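Local structure of sugar kinase (Agrobacterium tumefaciens, 2RBC) at residues Gly28-Gly36 with Val76-Gly87; Ala201-Glu211 with Tyr234-Ala243. The protein probably transfers a phosphate group from ATP to a sugar hydroxyl, as a putative ribokinase of the pfkB carbohydrate kinase family. One frame throughout, in Å; residues are numbered along the deposited sequence.

Contact 1 of 2, residues Gly28-Gly36 with Val76-Gly87. With SO4 (sulfate ion), chain D.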
loop_
_atom_site.group_PDB
_atom_site.type_symbol
_atom_site.label_atom_id
_atom_site.label_comp_id
_atom_site.label_asym_id
_atom_site.label_seq_id
_atom_site.Cartn_x
_atom_site.Cartn_y
_atom_site.Cartn_z
ATOM N N GLY A 28 25.868 14.044 -21.206
ATOM C CA GLY A 28 25.507 15.494 -21.258
ATOM C C GLY A 28 24.005 15.669 -21.107
ATOM O O GLY A 28 23.368 15.036 -20.248
ATOM N N GLY A 29 23.427 16.507 -21.955
ATOM C CA GLY A 29 22.029 16.837 -21.865
ATOM C C GLY A 29 21.841 18.040 -20.966
ATOM O O GLY A 29 22.590 18.256 -20.014
ATOM N N LYS A 30 20.804 18.805 -21.242
ATOM C CA LYS A 30 20.460 19.907 -20.383
ATOM C C LYS A 30 20.015 19.406 -19.017
ATOM O O LYS A 30 19.466 18.326 -18.885
ATOM C CB LYS A 30 19.363 20.763 -21.030
ATOM C CG LYS A 30 19.809 21.381 -22.372
ATOM C CD LYS A 30 20.892 22.424 -22.187
ATOM C CE LYS A 30 21.476 22.884 -23.505
ATOM N NZ LYS A 30 22.110 24.191 -23.333
ATOM N N HIS A 31 20.241 20.239 -18.015
ATOM C CA HIS A 31 19.944 19.923 -16.657
ATOM C C HIS A 31 18.703 20.681 -16.189
ATOM O O HIS A 31 18.676 21.904 -16.199
ATOM C CB HIS A 31 21.137 20.282 -15.789
ATOM C CG HIS A 31 21.114 19.620 -14.453
ATOM N ND1 HIS A 31 22.170 19.695 -13.572
ATOM C CD2 HIS A 31 20.179 18.835 -13.857
ATOM C CE1 HIS A 31 21.865 19.008 -12.477
ATOM N NE2 HIS A 31 20.657 18.491 -12.622
ATOM N N VAL A 32 17.669 19.929 -15.809
ATOM C CA VAL A 32 16.384 20.471 -15.360
ATOM C C VAL A 32 16.194 20.118 -13.867
ATOM O O VAL A 32 16.325 18.958 -13.498
ATOM C CB VAL A 32 15.219 19.882 -16.168
ATOM C CG1 VAL A 32 13.913 20.465 -15.697
ATOM C CG2 VAL A 32 15.398 20.107 -17.686
ATOM N N LEU A 33 15.931 21.128 -13.042
ATOM C CA LEU A 33 15.452 20.990 -11.678
ATOM C C LEU A 33 13.956 20.816 -11.645
ATOM O O LEU A 33 13.214 21.682 -12.092
ATOM C CB LEU A 33 15.767 22.220 -10.838
ATOM C CG LEU A 33 15.331 22.210 -9.354
ATOM C CD1 LEU A 33 15.959 21.012 -8.519
ATOM C CD2 LEU A 33 15.644 23.546 -8.697
ATOM N N CYS A 34 13.521 19.712 -11.067
ATOM C CA CYS A 34 12.085 19.472 -10.813
ATOM C C CYS A 34 11.845 19.616 -9.331
ATOM O O CYS A 34 12.646 19.184 -8.528
ATOM C CB CYS A 34 11.687 18.090 -11.298
ATOM S SG CYS A 34 12.013 17.898 -13.055
ATOM N N VAL A 35 10.738 20.251 -8.960
ATOM C CA VAL A 35 10.404 20.480 -7.561
ATOM C C VAL A 35 8.977 20.035 -7.263
ATOM O O VAL A 35 8.043 20.431 -7.974
ATOM C CB VAL A 35 10.487 21.962 -7.211
ATOM C CG1 VAL A 35 10.160 22.194 -5.732
ATOM C CG2 VAL A 35 11.883 22.537 -7.609
ATOM N N GLY A 36 8.833 19.202 -6.233
ATOM C CA GLY A 36 7.526 18.813 -5.713
ATOM C C GLY A 36 7.354 17.417 -5.154
ATOM O O GLY A 36 8.140 16.946 -4.364
ATOM N N VAL A 76 12.571 13.700 -17.856
ATOM C CA VAL A 76 13.748 14.459 -18.274
ATOM C C VAL A 76 14.925 13.523 -18.546
ATOM O O VAL A 76 15.581 13.640 -19.581
ATOM C CB VAL A 76 14.146 15.565 -17.242
ATOM C CG1 VAL A 76 15.555 16.149 -17.602
ATOM C CG2 VAL A 76 13.078 16.671 -17.223
ATOM N N HIS A 77 15.201 12.623 -17.603
ATOM C CA HIS A 77 16.246 11.629 -17.745
ATOM C C HIS A 77 16.046 10.737 -18.981
ATOM O O HIS A 77 16.948 10.585 -19.813
ATOM C CB HIS A 77 16.293 10.751 -16.494
ATOM C CG HIS A 77 17.061 9.494 -16.679
ATOM N ND1 HIS A 77 18.433 9.477 -16.829
ATOM C CD2 HIS A 77 16.656 8.208 -16.727
ATOM C CE1 HIS A 77 18.828 8.223 -16.965
ATOM N NE2 HIS A 77 17.764 7.439 -16.917
ATOM N N ARG A 78 14.850 10.186 -19.109
ATOM C CA ARG A 78 14.555 9.263 -20.197
ATOM C C ARG A 78 14.706 9.941 -21.555
ATOM O O ARG A 78 15.097 9.294 -22.527
ATOM C CB ARG A 78 13.148 8.726 -20.080
ATOM C CG ARG A 78 12.935 7.794 -18.883
ATOM C CD ARG A 78 13.617 6.466 -19.111
ATOM N NE ARG A 78 12.862 5.670 -20.075
ATOM C CZ ARG A 78 13.260 4.516 -20.584
ATOM N NH1 ARG A 78 14.440 4.018 -20.280
ATOM N NH2 ARG A 78 12.490 3.876 -21.456
HETATM N N MSE A 79 14.406 11.239 -21.584
HETATM C CA MSE A 79 14.449 12.035 -22.809
HETATM C C MSE A 79 15.813 12.662 -23.104
HETATM O O MSE A 79 15.942 13.467 -24.021
HETATM C CB MSE A 79 13.397 13.112 -22.741
HETATM C CG MSE A 79 11.974 12.593 -22.676
HETATM SE SE MSE A 79 11.432 11.513 -24.238
HETATM C CE MSE A 79 10.948 12.971 -25.456
ATOM N N GLY A 80 16.819 12.284 -22.330
ATOM C CA GLY A 80 18.204 12.601 -22.652
ATOM C C GLY A 80 18.768 13.780 -21.881
ATOM O O GLY A 80 19.852 14.255 -22.195
ATOM N N GLY A 81 18.010 14.302 -20.922
ATOM C CA GLY A 81 18.506 15.381 -20.074
ATOM C C GLY A 81 19.035 14.853 -18.770
ATOM O O GLY A 81 19.077 13.626 -18.538
ATOM N N ARG A 82 19.475 15.776 -17.928
ATOM C CA ARG A 82 19.911 15.464 -16.563
ATOM C C ARG A 82 18.871 16.030 -15.636
ATOM O O ARG A 82 18.419 17.142 -15.822
ATOM C CB ARG A 82 21.280 16.067 -16.286
ATOM C CG ARG A 82 22.386 15.213 -16.834
ATOM C CD ARG A 82 23.730 15.847 -16.678
ATOM N NE ARG A 82 23.947 16.982 -17.584
ATOM C CZ ARG A 82 24.158 18.255 -17.200
ATOM N NH1 ARG A 82 24.146 18.625 -15.906
ATOM N NH2 ARG A 82 24.384 19.187 -18.121
ATOM N N ALA A 83 18.442 15.242 -14.661
ATOM C CA ALA A 83 17.347 15.644 -13.801
ATOM C C ALA A 83 17.764 15.652 -12.357
ATOM O O ALA A 83 18.359 14.683 -11.874
ATOM C CB ALA A 83 16.159 14.657 -13.968
ATOM N N SER A 84 17.399 16.723 -11.668
ATOM C CA SER A 84 17.505 16.813 -10.203
ATOM C C SER A 84 16.118 17.048 -9.634
ATOM O O SER A 84 15.277 17.644 -10.286
ATOM C CB SER A 84 18.398 17.960 -9.797
ATOM O OG SER A 84 19.728 17.691 -10.143
ATOM N N LEU A 85 15.886 16.561 -8.421
ATOM C CA LEU A 85 14.628 16.698 -7.773
ATOM C C LEU A 85 14.791 17.245 -6.350
ATOM O O LEU A 85 15.610 16.765 -5.590
ATOM C CB LEU A 85 13.936 15.345 -7.767
ATOM C CG LEU A 85 12.561 15.218 -7.119
ATOM C CD1 LEU A 85 11.477 15.937 -7.856
ATOM C CD2 LEU A 85 12.207 13.731 -6.902
ATOM N N TRP A 86 14.003 18.271 -6.029
ATOM C CA TRP A 86 13.888 18.789 -4.668
ATOM C C TRP A 86 12.489 18.423 -4.283
ATOM O O TRP A 86 11.560 18.651 -5.019
ATOM C CB TRP A 86 14.055 20.306 -4.594
ATOM C CG TRP A 86 15.431 20.786 -4.906
ATOM C CD1 TRP A 86 16.551 20.021 -5.157
ATOM C CD2 TRP A 86 15.859 22.147 -4.971
ATOM N NE1 TRP A 86 17.643 20.838 -5.394
ATOM C CE2 TRP A 86 17.242 22.144 -5.290
ATOM C CE3 TRP A 86 15.208 23.376 -4.796
ATOM C CZ2 TRP A 86 17.983 23.319 -5.416
ATOM C CZ3 TRP A 86 15.964 24.555 -4.949
ATOM C CH2 TRP A 86 17.322 24.508 -5.256
ATOM N N GLY A 87 12.361 17.808 -3.133
ATOM C CA GLY A 87 11.109 17.213 -2.700
ATOM C C GLY A 87 11.427 16.794 -1.294
ATOM O O GLY A 87 12.578 16.930 -0.864
HETATM S S SO4 D . 14.970 0.868 -21.724
HETATM O O1 SO4 D . 13.646 1.349 -22.122
HETATM O O2 SO4 D . 15.118 0.931 -20.268
HETATM O O3 SO4 D . 15.090 -0.551 -22.060
HETATM O O4 SO4 D . 15.990 1.663 -22.425
#
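His31 and Ser84 meet across two parallel strands, where His31 NE2 and Ser84 OG share a hydrogen bond of 2.8 Å. The hydroxyl sits at the edge of the imidazole, near its plane. CG of His31 lies anti to its backbone N (chi1 -162°), which lays the ring over the neighbouring strand. Arg82 adds to the hold on this ring. Its CB stands over one face, 4.2 Å from the centroid of the His31 ring, as a CH-pi contact. The Arg82 chain then bends at chi3, and its guanidinium turns back over His31 CB. Two weak bonds tie the group to the loop ahead of the strand: NE of Arg82 to Gly28 O, and NH2 of Arg82 to Gly29 O at 2.8 Å.

Further along the same face, Leu33 and Trp86 pack at about a right angle. CD1 of Leu33 lies over the five-membered ring of Trp86, 3.4 Å from its centroid and only 5° off the normal. On the other face, Val32 meets Val76 of the helix, and Cys34 CB touches Leu85 CD1.

Six backbone bonds, from Arg82 N to Lys30 O (2.7 Å) through Gly36 N to Trp86 O, set the parallel register. The helix ends in a Schellman motif with Gly80 as its C-prime residue. There Arg78 NH2 bonds O1 of a sulfate at 2.9 Å, with a weak second bond from NH1 to O2; the ion probably comes from the crystallisation liquor.

Strand 31-35, helix 68-78 and strand 82-86 form a beta-alpha-beta crossover, with strands 39-45 and 60-66 of the smaller sheet inserted in the connection. Strand 31-35 also pairs with strand 160-163. Helix 168-180 covers Leu33, Val35 and Trp86, whereas helix 68-78 lies against Cys34, Ala83 and Leu85.

Contact 2 of 2, residues Ala201-Glu211 with Tyr234-Ala243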
loop_
_atom_site.group_PDB
_atom_site.type_symbol
_atom_site.label_atom_id
_atom_site.label_comp_id
_atom_site.label_asym_id
_atom_site.label_seq_id
_atom_site.Cartn_x
_atom_site.Cartn_y
_atom_site.Cartn_z
ATOM N N ALA A 201 1.257 31.099 -10.517
ATOM C CA ALA A 201 1.187 31.501 -11.924
ATOM C C ALA A 201 1.966 32.787 -12.261
ATOM O O ALA A 201 2.709 32.835 -13.252
ATOM C CB ALA A 201 -0.335 31.608 -12.354
ATOM N N PRO A 202 1.840 33.844 -11.430
ATOM C CA PRO A 202 2.571 35.078 -11.766
ATOM C C PRO A 202 4.102 34.970 -11.754
ATOM O O PRO A 202 4.752 35.809 -12.379
ATOM C CB PRO A 202 2.098 36.068 -10.690
ATOM C CG PRO A 202 0.778 35.511 -10.226
ATOM C CD PRO A 202 0.991 34.044 -10.243
ATOM N N ALA A 203 4.674 33.947 -11.109
ATOM C CA ALA A 203 6.134 33.764 -11.062
ATOM C C ALA A 203 6.757 33.024 -12.233
ATOM O O ALA A 203 7.968 33.089 -12.414
ATOM C CB ALA A 203 6.563 33.069 -9.753
ATOM N N ALA A 204 5.944 32.360 -13.054
ATOM C CA ALA A 204 6.438 31.454 -14.089
ATOM C C ALA A 204 6.645 32.176 -15.418
ATOM O O ALA A 204 5.993 33.173 -15.705
ATOM C CB ALA A 204 5.478 30.266 -14.283
ATOM N N THR A 205 7.556 31.662 -16.235
ATOM C CA THR A 205 7.680 32.102 -17.625
ATOM C C THR A 205 6.789 31.245 -18.559
ATOM O O THR A 205 6.442 31.672 -19.639
ATOM C CB THR A 205 9.152 32.010 -18.095
ATOM O OG1 THR A 205 9.589 30.654 -17.990
ATOM C CG2 THR A 205 10.096 32.917 -17.239
ATOM N N HIS A 206 6.458 30.027 -18.125
ATOM C CA HIS A 206 5.688 29.050 -18.897
ATOM C C HIS A 206 4.785 28.306 -17.959
ATOM O O HIS A 206 5.245 27.877 -16.918
ATOM C CB HIS A 206 6.588 27.984 -19.525
ATOM C CG HIS A 206 7.543 28.493 -20.554
ATOM N ND1 HIS A 206 8.710 29.162 -20.224
ATOM C CD2 HIS A 206 7.553 28.330 -21.895
ATOM C CE1 HIS A 206 9.367 29.419 -21.342
ATOM N NE2 HIS A 206 8.683 28.925 -22.371
ATOM N N ILE A 207 3.503 28.165 -18.295
ATOM C CA ILE A 207 2.594 27.329 -17.491
ATOM C C ILE A 207 1.893 26.309 -18.376
ATOM O O ILE A 207 1.402 26.660 -19.449
ATOM C CB ILE A 207 1.505 28.154 -16.768
ATOM C CG1 ILE A 207 2.072 29.359 -16.009
ATOM C CG2 ILE A 207 0.655 27.241 -15.875
ATOM C CD1 ILE A 207 0.991 30.341 -15.480
ATOM N N VAL A 208 1.861 25.048 -17.934
ATOM C CA VAL A 208 1.107 24.019 -18.636
ATOM C C VAL A 208 0.073 23.581 -17.645
ATOM O O VAL A 208 0.406 22.931 -16.659
ATOM C CB VAL A 208 1.948 22.814 -19.086
ATOM C CG1 VAL A 208 1.069 21.822 -19.872
ATOM C CG2 VAL A 208 3.210 23.274 -19.849
ATOM N N PHE A 209 -1.167 24.013 -17.879
ATOM C CA PHE A 209 -2.300 23.631 -17.038
ATOM C C PHE A 209 -2.922 22.313 -17.545
ATOM O O PHE A 209 -2.968 22.061 -18.751
ATOM C CB PHE A 209 -3.429 24.690 -17.094
ATOM C CG PHE A 209 -3.080 26.021 -16.490
ATOM C CD1 PHE A 209 -3.091 26.202 -15.096
ATOM C CD2 PHE A 209 -2.837 27.135 -17.313
ATOM C CE1 PHE A 209 -2.832 27.462 -14.541
ATOM C CE2 PHE A 209 -2.559 28.393 -16.784
ATOM C CZ PHE A 209 -2.548 28.569 -15.394
ATOM N N SER A 210 -3.426 21.492 -16.612
ATOM C CA SER A 210 -4.249 20.353 -16.965
ATOM C C SER A 210 -5.628 20.923 -17.216
ATOM O O SER A 210 -5.964 22.004 -16.715
ATOM C CB SER A 210 -4.320 19.362 -15.791
ATOM O OG SER A 210 -4.872 20.005 -14.662
ATOM N N GLU A 211 -6.442 20.209 -17.974
ATOM C CA GLU A 211 -7.801 20.680 -18.190
ATOM C C GLU A 211 -8.606 20.989 -16.882
ATOM O O GLU A 211 -9.230 22.054 -16.732
ATOM C CB GLU A 211 -8.532 19.690 -19.095
ATOM C CG GLU A 211 -9.989 20.032 -19.247
ATOM C CD GLU A 211 -10.644 19.270 -20.386
ATOM O OE1 GLU A 211 -9.984 18.420 -21.023
ATOM O OE2 GLU A 211 -11.838 19.556 -20.621
ATOM N N TYR A 234 -2.264 36.597 -17.892
ATOM C CA TYR A 234 -0.820 36.378 -17.840
ATOM C C TYR A 234 -0.189 36.626 -19.229
ATOM O O TYR A 234 0.380 35.710 -19.837
ATOM C CB TYR A 234 -0.555 34.944 -17.410
ATOM C CG TYR A 234 -1.281 34.534 -16.173
ATOM C CD1 TYR A 234 -1.050 35.163 -14.963
ATOM C CD2 TYR A 234 -2.230 33.518 -16.217
ATOM C CE1 TYR A 234 -1.753 34.795 -13.814
ATOM C CE2 TYR A 234 -2.917 33.139 -15.098
ATOM C CZ TYR A 234 -2.669 33.766 -13.894
ATOM O OH TYR A 234 -3.370 33.359 -12.785
ATOM N N PRO A 235 -0.340 37.850 -19.765
ATOM C CA PRO A 235 -0.064 38.066 -21.181
ATOM C C PRO A 235 1.402 37.937 -21.610
ATOM O O PRO A 235 1.675 37.750 -22.781
ATOM C CB PRO A 235 -0.586 39.496 -21.424
ATOM C CG PRO A 235 -0.454 40.159 -20.109
ATOM C CD PRO A 235 -0.834 39.083 -19.120
ATOM N N GLN A 236 2.312 38.021 -20.657
ATOM C CA GLN A 236 3.749 37.903 -20.909
ATOM C C GLN A 236 4.268 36.481 -20.651
ATOM O O GLN A 236 5.478 36.248 -20.671
ATOM C CB GLN A 236 4.461 38.890 -19.977
ATOM C CG GLN A 236 5.959 39.040 -20.126
ATOM C CD GLN A 236 6.622 39.661 -18.855
ATOM O OE1 GLN A 236 6.333 39.270 -17.689
ATOM N NE2 GLN A 236 7.485 40.646 -19.086
ATOM N N THR A 237 3.352 35.533 -20.488
ATOM C CA THR A 237 3.664 34.173 -20.101
ATOM C C THR A 237 3.248 33.231 -21.225
ATOM O O THR A 237 2.171 33.415 -21.823
ATOM C CB THR A 237 2.929 33.844 -18.793
ATOM O OG1 THR A 237 3.212 34.867 -17.827
ATOM C CG2 THR A 237 3.313 32.477 -18.188
ATOM N N PHE A 238 4.086 32.235 -21.527
ATOM C CA PHE A 238 3.656 31.062 -22.301
ATOM C C PHE A 238 2.587 30.264 -21.513
ATOM O O PHE A 238 2.825 29.854 -20.374
ATOM C CB PHE A 238 4.861 30.191 -22.673
ATOM C CG PHE A 238 4.491 28.953 -23.443
ATOM C CD1 PHE A 238 4.019 27.831 -22.780
ATOM C CD2 PHE A 238 4.617 28.910 -24.840
ATOM C CE1 PHE A 238 3.679 26.700 -23.479
ATOM C CE2 PHE A 238 4.276 27.777 -25.531
ATOM C CZ PHE A 238 3.815 26.675 -24.852
ATOM N N ILE A 239 1.403 30.064 -22.114
ATOM C CA ILE A 239 0.322 29.323 -21.473
ATOM C C ILE A 239 -0.171 28.188 -22.364
ATOM O O ILE A 239 -0.588 28.423 -23.492
ATOM C CB ILE A 239 -0.899 30.209 -21.212
ATOM C CG1 ILE A 239 -0.532 31.480 -20.405
ATOM C CG2 ILE A 239 -2.032 29.398 -20.545
ATOM C CD1 ILE A 239 -0.123 31.230 -18.975
ATOM N N ALA A 240 -0.136 26.970 -21.835
ATOM C CA ALA A 240 -0.711 25.816 -22.500
ATOM C C ALA A 240 -1.772 25.154 -21.611
ATOM O O ALA A 240 -1.669 25.179 -20.391
ATOM C CB ALA A 240 0.425 24.778 -22.872
ATOM N N VAL A 241 -2.795 24.588 -22.230
ATOM C CA VAL A 241 -3.717 23.718 -21.515
ATOM C C VAL A 241 -3.729 22.392 -22.249
ATOM O O VAL A 241 -3.992 22.362 -23.469
ATOM C CB VAL A 241 -5.141 24.296 -21.417
ATOM C CG1 VAL A 241 -6.029 23.359 -20.554
ATOM C CG2 VAL A 241 -5.136 25.730 -20.814
ATOM N N THR A 242 -3.415 21.308 -21.528
ATOM C CA THR A 242 -3.454 19.952 -22.126
ATOM C C THR A 242 -4.833 19.346 -21.923
ATOM O O THR A 242 -5.503 19.640 -20.925
ATOM C CB THR A 242 -2.397 19.031 -21.543
ATOM O OG1 THR A 242 -2.623 18.905 -20.127
ATOM C CG2 THR A 242 -0.999 19.592 -21.809
ATOM N N ALA A 243 -5.259 18.524 -22.891
ATOM C CA ALA A 243 -6.583 17.889 -22.882
ATOM C C ALA A 243 -6.487 16.394 -23.214
ATOM O O ALA A 243 -7.393 15.821 -23.808
ATOM C CB ALA A 243 -7.557 18.631 -23.854
HETATM O O HOH W 1 2.657 34.478 -15.276
HETATM O O HOH W 2 6.011 35.678 -17.252
#
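Strands 206-210 and 238-242 run parallel, 18° apart, and a ladder of five backbone hydrogen bonds joins them from Phe238 N to Thr205 O through Thr242 N to Phe209 O. His206 and Phe238 share one face. The rings are tilted 41° to each other in an oblique pair, and His206 CD2 comes 3.4 Å from Phe238 CB. Thr205 OG1 lies in the plane of the imidazole at its edge and shares a hydrogen bond with His206 ND1, which fixes the turn of the ring. Farther on, CG1 of Val208 meets the methyl CG2 of Thr242 at 3.6 Å.

On the opposite face, Ile207 and Ile239 lie side by side and point the same way, with their CD1 atoms 3.8 Å apart. Ile239 CG2 reaches the edge of the Phe209 ring, 3.9 Å from Phe209 CE2. CG2 of Ile207 sits over the centre of that ring. With OG1 of Thr237 beside its backbone N (chi1 -52°), the methyl CG2 of Thr237 rests 3.5 Å from Thr205 O. A type I beta turn runs from Tyr234 to Thr237, and at its start Ala201 CB packs against Tyr234 CZ at 3.5 Å.

Helices 211-218 and 223-233 connect the two strands as a beta-alpha-beta crossover in the large sheet. Ser210 is the N-cap of helix 211-218: its OG bonds Ala213 N and also Asp190. Helix 274-287 lies against His206, Val208 and Thr242, while helix 223-233 covers Phe209 and Val241. The chemistry thus differs between the faces. Ile207, Phe209, Ile239 and Val241 make one wholly apolar; the other mixes His206 and Thr242 with Phe238, Val208 and Ala240. At the start of the strands, two waters join the hydroxyl of buried Thr237 to the backbone carbonyls of Ala201 and Ala204.

In the fold
Both contacts pair parallel strands of the same large sheet of the pfkB-type kinase fold, with their centres about 20 Å apart and their nearest atoms about 11 Å apart. They do not touch. Strands 160-163 and 185-189 lie between them in the sheet. Contact 1 is the more buried; contact 2 is partly buried. Helices 168-180 and 274-287 reach residues of both. In contact 1 a histidine-serine bond bridges the strands, and an arginine reaches the N-terminal loop through weak bonds. In contact 2 the strand pairing across the segments is backbone, apolar and aromatic, and waters supply the polar links at the loops.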